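PDB 6SYN: peptidoglycan D,D-transpeptidase FtsI, which probably cross-links peptidoglycan as a penicillin-binding D,D-transpeptidase, joining peptide stems in the cell wall of Yersinia pestis. Local coordinates for residues 323-328 / 344-349; 432-437 / 502-507. All blocks are in the same frame, centred on the assembly; numbering follows the deposited sequence. Where two conformers were deposited one is given.

How the contacts relate
Both contacts belong to the transpeptidase region, and in each a tyrosine bridges a helix and a loop, yet their centres are 32 Å apart and their nearest atoms about 12 Å. Contact 1 ties helix 319-327 to the loop before helix 354-360, with the side chain of Tyr325 about 11 Å from the bound ring-opened penicillin; contact 2 joins the lead-in to strand 437-446 with the end of helix 492-505. Two of four touching residues are buried in contact 2 (Tyr434, Leu503), one of four in contact 1 (Tyr325). The loop tyrosine of contact 1 sends its hydroxyl to a helix backbone; that of contact 2 offers its ring face to leucine and its edge to arginine.

Contact 1: 323-328 / 344-349; sequences DTYSRF and GLYPKK
The ring of Tyr346 reaches helix 319-327 with its hydroxyl end and overlaps Tyr325 and Ser326. This is a loop-on-helix contact in the transpeptidase domain of a class B penicillin-binding protein: segment 344-349 has no regular secondary structure and lays one aromatic side chain against the helix. Tyr346 accounts for 80 of the 142 Å² buried between the segments. With CG anti to the backbone N (chi1 -170°), its ring extends across to the helix, although the closest CA pair, Ser326 and Tyr346, stays 8.6 Å apart.

Two neighbouring helix residues receive the phenol. Tyr325 CB comes in near the plane of the Tyr346 ring, at its edge, 3.3 Å from Tyr346 OH and 3.8 Å from Tyr346 CE1. Ser326 meets the other ortho carbon, its OG lying 3.2 Å from Tyr346 CE2 in an oblique approach. The polar ends share an acceptor one turn back: both Tyr346 OH and Ser326 OG hydrogen-bond to Val322 O, so the loop tyrosine is anchored to the helix backbone.

Tyr325 turns its own ring elsewhere. It stacks with Phe360 and bonds through its hydroxyl to Phe360 O, while its side chain also touches Met257 and Val258 of helix 255-264, linking this contact to the helix that begins at Lys255 of the ligand pocket. On the loop side, Pro347 CD lies 3.6 Å above one face of the Tyr346 ring, nearer the ring's margin than its middle.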
# COMPACT_ATOMS: atom_id res chain seq x y z
N ASP A 323 1.26 -22.14 12.05
CA ASP A 323 0.18 -21.72 12.98
C ASP A 323 0.32 -20.24 13.35
O ASP A 323 -0.70 -19.53 13.32
CB ASP A 323 0.15 -22.59 14.25
CG ASP A 323 -1.22 -22.57 14.90
OD1 ASP A 323 -2.16 -23.15 14.30
OD2 ASP A 323 -1.35 -21.96 15.99
N THR A 324 1.52 -19.76 13.67
CA THR A 324 1.74 -18.37 14.14
C THR A 324 1.49 -17.37 12.99
O THR A 324 0.85 -16.34 13.26
CB THR A 324 3.13 -18.18 14.76
OG1 THR A 324 3.25 -19.06 15.88
CG2 THR A 324 3.36 -16.75 15.21
N TYR A 325 1.98 -17.64 11.78
CA TYR A 325 1.79 -16.73 10.62
C TYR A 325 0.30 -16.65 10.30
O TYR A 325 -0.18 -15.53 10.00
CB TYR A 325 2.58 -17.19 9.39
CG TYR A 325 4.08 -17.14 9.48
CD1 TYR A 325 4.75 -16.93 10.68
CD2 TYR A 325 4.84 -17.38 8.36
CE1 TYR A 325 6.13 -16.92 10.74
CE2 TYR A 325 6.23 -17.37 8.40
CZ TYR A 325 6.88 -17.15 9.59
OH TYR A 325 8.24 -17.16 9.62
N SER A 326 -0.39 -17.80 10.34
CA SER A 326 -1.87 -17.92 10.24
C SER A 326 -2.54 -17.09 11.33
O SER A 326 -3.37 -16.24 11.00
CB SER A 326 -2.33 -19.36 10.32
OG SER A 326 -2.22 -20.01 9.07
N ARG A 327 -2.17 -17.33 12.59
CA ARG A 327 -2.70 -16.60 13.78
C ARG A 327 -2.57 -15.08 13.54
O ARG A 327 -3.49 -14.35 13.95
CB ARG A 327 -1.97 -17.02 15.06
CG ARG A 327 -2.52 -18.28 15.70
CD ARG A 327 -1.81 -18.65 17.00
NE ARG A 327 -2.65 -18.42 18.17
CZ ARG A 327 -3.69 -19.18 18.53
NH1 ARG A 327 -4.39 -18.87 19.61
NH2 ARG A 327 -4.04 -20.24 17.81
N PHE A 328 -1.48 -14.64 12.90
CA PHE A 328 -1.19 -13.20 12.63
C PHE A 328 -1.90 -12.74 11.36
O PHE A 328 -1.93 -11.52 11.11
CB PHE A 328 0.32 -12.95 12.59
CG PHE A 328 0.89 -12.55 13.93
CD1 PHE A 328 1.36 -13.51 14.82
CD2 PHE A 328 0.93 -11.22 14.32
CE1 PHE A 328 1.88 -13.13 16.05
CE2 PHE A 328 1.45 -10.85 15.55
CZ PHE A 328 1.93 -11.81 16.42
N GLY A 344 -3.47 -13.70 -0.97
CA GLY A 344 -2.11 -14.22 -1.24
C GLY A 344 -2.07 -15.74 -1.26
O GLY A 344 -3.16 -16.37 -1.20
N LEU A 345 -0.86 -16.31 -1.35
CA LEU A 345 -0.59 -17.77 -1.35
C LEU A 345 0.06 -18.16 -0.02
O LEU A 345 1.09 -17.57 0.33
CB LEU A 345 0.32 -18.15 -2.52
CG LEU A 345 0.13 -17.36 -3.81
CD1 LEU A 345 1.24 -17.67 -4.80
CD2 LEU A 345 -1.24 -17.64 -4.42
N TYR A 346 -0.52 -19.15 0.66
CA TYR A 346 -0.08 -19.61 2.00
C TYR A 346 -0.11 -21.14 2.05
O TYR A 346 -1.14 -21.74 1.76
CB TYR A 346 -0.98 -19.01 3.06
CG TYR A 346 -0.46 -19.23 4.45
CD1 TYR A 346 0.58 -18.46 4.95
CD2 TYR A 346 -0.95 -20.27 5.23
CE1 TYR A 346 1.09 -18.69 6.22
CE2 TYR A 346 -0.45 -20.51 6.50
CZ TYR A 346 0.57 -19.71 6.99
OH TYR A 346 1.06 -19.94 8.24
N PRO A 347 1.00 -21.81 2.45
CA PRO A 347 1.10 -23.26 2.38
C PRO A 347 0.12 -24.04 3.27
O PRO A 347 -0.06 -23.68 4.42
CB PRO A 347 2.54 -23.58 2.80
CG PRO A 347 2.99 -22.37 3.57
CD PRO A 347 2.23 -21.20 2.97
N LYS A 348 -0.46 -25.09 2.70
CA LYS A 348 -1.32 -26.09 3.38
C LYS A 348 -0.72 -27.48 3.19
O LYS A 348 -1.45 -28.47 3.33
CB LYS A 348 -2.75 -25.98 2.84
CG LYS A 348 -3.34 -24.57 2.87
CD LYS A 348 -4.84 -24.53 3.16
CE LYS A 348 -5.53 -23.27 2.67
NZ LYS A 348 -7.00 -23.38 2.76
N LYS A 349 0.59 -27.56 2.90
CA LYS A 349 1.34 -28.84 2.78
C LYS A 349 1.66 -29.36 4.19
O LYS A 349 2.01 -28.53 5.05
CB LYS A 349 2.62 -28.67 1.95
CG LYS A 349 3.41 -27.39 2.21
CD LYS A 349 4.90 -27.52 1.97
CE LYS A 349 5.59 -26.19 1.80
NZ LYS A 349 7.03 -26.35 1.50

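Contact 2: 432-437 / 502-507; sequences KGYRIA and VLRTMN
Tyr434 lays one ring face on Leu503, packing the loop that leads into strand 437-446, an outer strand of the five-stranded antiparallel transpeptidase sheet, against the last turn of helix 492-505. The tight part is a CH-pi contact: Leu503 CD1 stands 3.8 Å from the Tyr434 ring centroid, only 14° off the ring normal. Leu503 CB extends the overlap to the phenol end, 3.7 Å from Tyr434 CZ. Both residues are buried, and Leu503 also packs on Pro465 and Ile508.

On the solvent side the exposed Arg504 meets the ring only along its edge, whereas the leucine covers a face. A turn at its second torsion (-54°) swings the guanidinium back, with Arg504 CZ 3.7 Å from Tyr434 CE2 and the two planes 77° apart. That places the ring edge over a guanidinium face rather than the cation over the ring. Lys432 adds little, its O 3.9 Å from Arg504 NH1, a separation too long for a hydrogen bond.

The phenol's polar partner is Ile508 O, just past the helix. There a Schellman motif with Asn507 as its C-prime residue, at positive phi, ends the helix: Ile508 N bonds to Leu503 O, and Asn507 N to Arg504 O at 3.0 Å.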
# COMPACT_ATOMS: atom_id res chain seq x y z
N LYS A 432 13.58 11.26 16.18
CA LYS A 432 14.11 12.07 17.29
C LYS A 432 13.01 12.22 18.36
O LYS A 432 11.94 12.77 18.04
CB LYS A 432 14.60 13.43 16.79
CG LYS A 432 15.79 13.40 15.83
CD LYS A 432 17.08 12.89 16.45
CE LYS A 432 18.26 12.94 15.50
NZ LYS A 432 18.85 14.29 15.39
N GLY A 433 13.28 11.71 19.57
CA GLY A 433 12.44 11.90 20.76
C GLY A 433 11.41 10.79 20.94
O GLY A 433 10.55 10.94 21.82
N TYR A 434 11.50 9.73 20.13
CA TYR A 434 10.56 8.57 20.16
C TYR A 434 11.36 7.27 20.07
O TYR A 434 12.40 7.23 19.38
CB TYR A 434 9.58 8.63 18.99
CG TYR A 434 8.56 9.74 19.03
CD1 TYR A 434 7.36 9.59 19.70
CD2 TYR A 434 8.78 10.93 18.36
CE1 TYR A 434 6.41 10.60 19.73
CE2 TYR A 434 7.85 11.96 18.38
CZ TYR A 434 6.66 11.79 19.06
OH TYR A 434 5.73 12.80 19.07
N ARG A 435 10.85 6.23 20.75
CA ARG A 435 11.32 4.83 20.67
C ARG A 435 10.45 4.10 19.64
O ARG A 435 9.21 4.31 19.65
CB ARG A 435 11.17 4.12 22.01
CG ARG A 435 11.82 4.84 23.19
CD ARG A 435 11.22 4.36 24.51
NE ARG A 435 11.25 2.91 24.66
CZ ARG A 435 10.57 2.23 25.57
NH1 ARG A 435 9.78 2.85 26.44
NH2 ARG A 435 10.67 0.91 25.62
N ILE A 436 11.05 3.25 18.80
CA ILE A 436 10.34 2.53 17.71
C ILE A 436 10.76 1.05 17.70
O ILE A 436 11.91 0.76 18.03
CB ILE A 436 10.55 3.19 16.33
CG1 ILE A 436 11.98 3.03 15.79
CG2 ILE A 436 10.13 4.65 16.35
CD1 ILE A 436 12.15 3.54 14.38
N ALA A 437 9.81 0.18 17.35
CA ALA A 437 10.00 -1.27 17.15
C ALA A 437 9.77 -1.61 15.67
O ALA A 437 8.59 -1.72 15.25
CB ALA A 437 9.07 -2.03 18.06
N VAL A 502 3.46 11.47 11.37
CA VAL A 502 2.27 10.81 11.97
C VAL A 502 2.22 11.15 13.47
O VAL A 502 1.25 11.80 13.89
CB VAL A 502 2.27 9.29 11.72
CG1 VAL A 502 1.27 8.57 12.61
CG2 VAL A 502 2.01 8.97 10.25
N LEU A 503 3.24 10.75 14.23
CA LEU A 503 3.30 10.91 15.71
C LEU A 503 3.04 12.38 16.09
O LEU A 503 2.35 12.62 17.09
CB LEU A 503 4.66 10.45 16.24
CG LEU A 503 4.86 8.93 16.27
CD1 LEU A 503 6.33 8.57 16.25
CD2 LEU A 503 4.17 8.33 17.49
N ARG A 504 3.58 13.31 15.30
CA ARG A 504 3.52 14.78 15.56
C ARG A 504 2.15 15.33 15.15
O ARG A 504 1.56 16.07 15.96
CB ARG A 504 4.67 15.50 14.84
CG ARG A 504 6.00 15.41 15.56
CD ARG A 504 5.92 15.90 17.00
NE ARG A 504 7.12 15.88 17.85
CZ ARG A 504 8.37 15.56 17.50
NH1 ARG A 504 9.32 15.62 18.43
NH2 ARG A 504 8.71 15.18 16.28
N THR A 505 1.66 15.00 13.95
CA THR A 505 0.30 15.36 13.47
C THR A 505 -0.73 14.94 14.53
O THR A 505 -1.58 15.76 14.89
CB THR A 505 -0.04 14.67 12.14
OG1 THR A 505 0.95 15.00 11.17
CG2 THR A 505 -1.41 15.06 11.63
N MET A 506 -0.62 13.70 15.00
CA MET A 506 -1.58 13.05 15.93
C MET A 506 -1.26 13.41 17.39
O MET A 506 -1.89 12.82 18.29
CB MET A 506 -1.53 11.53 15.74
CG MET A 506 -1.94 11.10 14.34
SD MET A 506 -3.56 11.77 13.88
CE MET A 506 -4.61 10.81 14.97
N ASN A 507 -0.34 14.36 17.60
CA ASN A 507 0.02 14.97 18.91
C ASN A 507 0.34 13.89 19.94
O ASN A 507 -0.25 13.95 21.04
CB ASN A 507 -1.12 15.86 19.44
CG ASN A 507 -1.48 17.01 18.53
OD1 ASN A 507 -0.61 17.67 17.96
ND2 ASN A 507 -2.77 17.28 18.40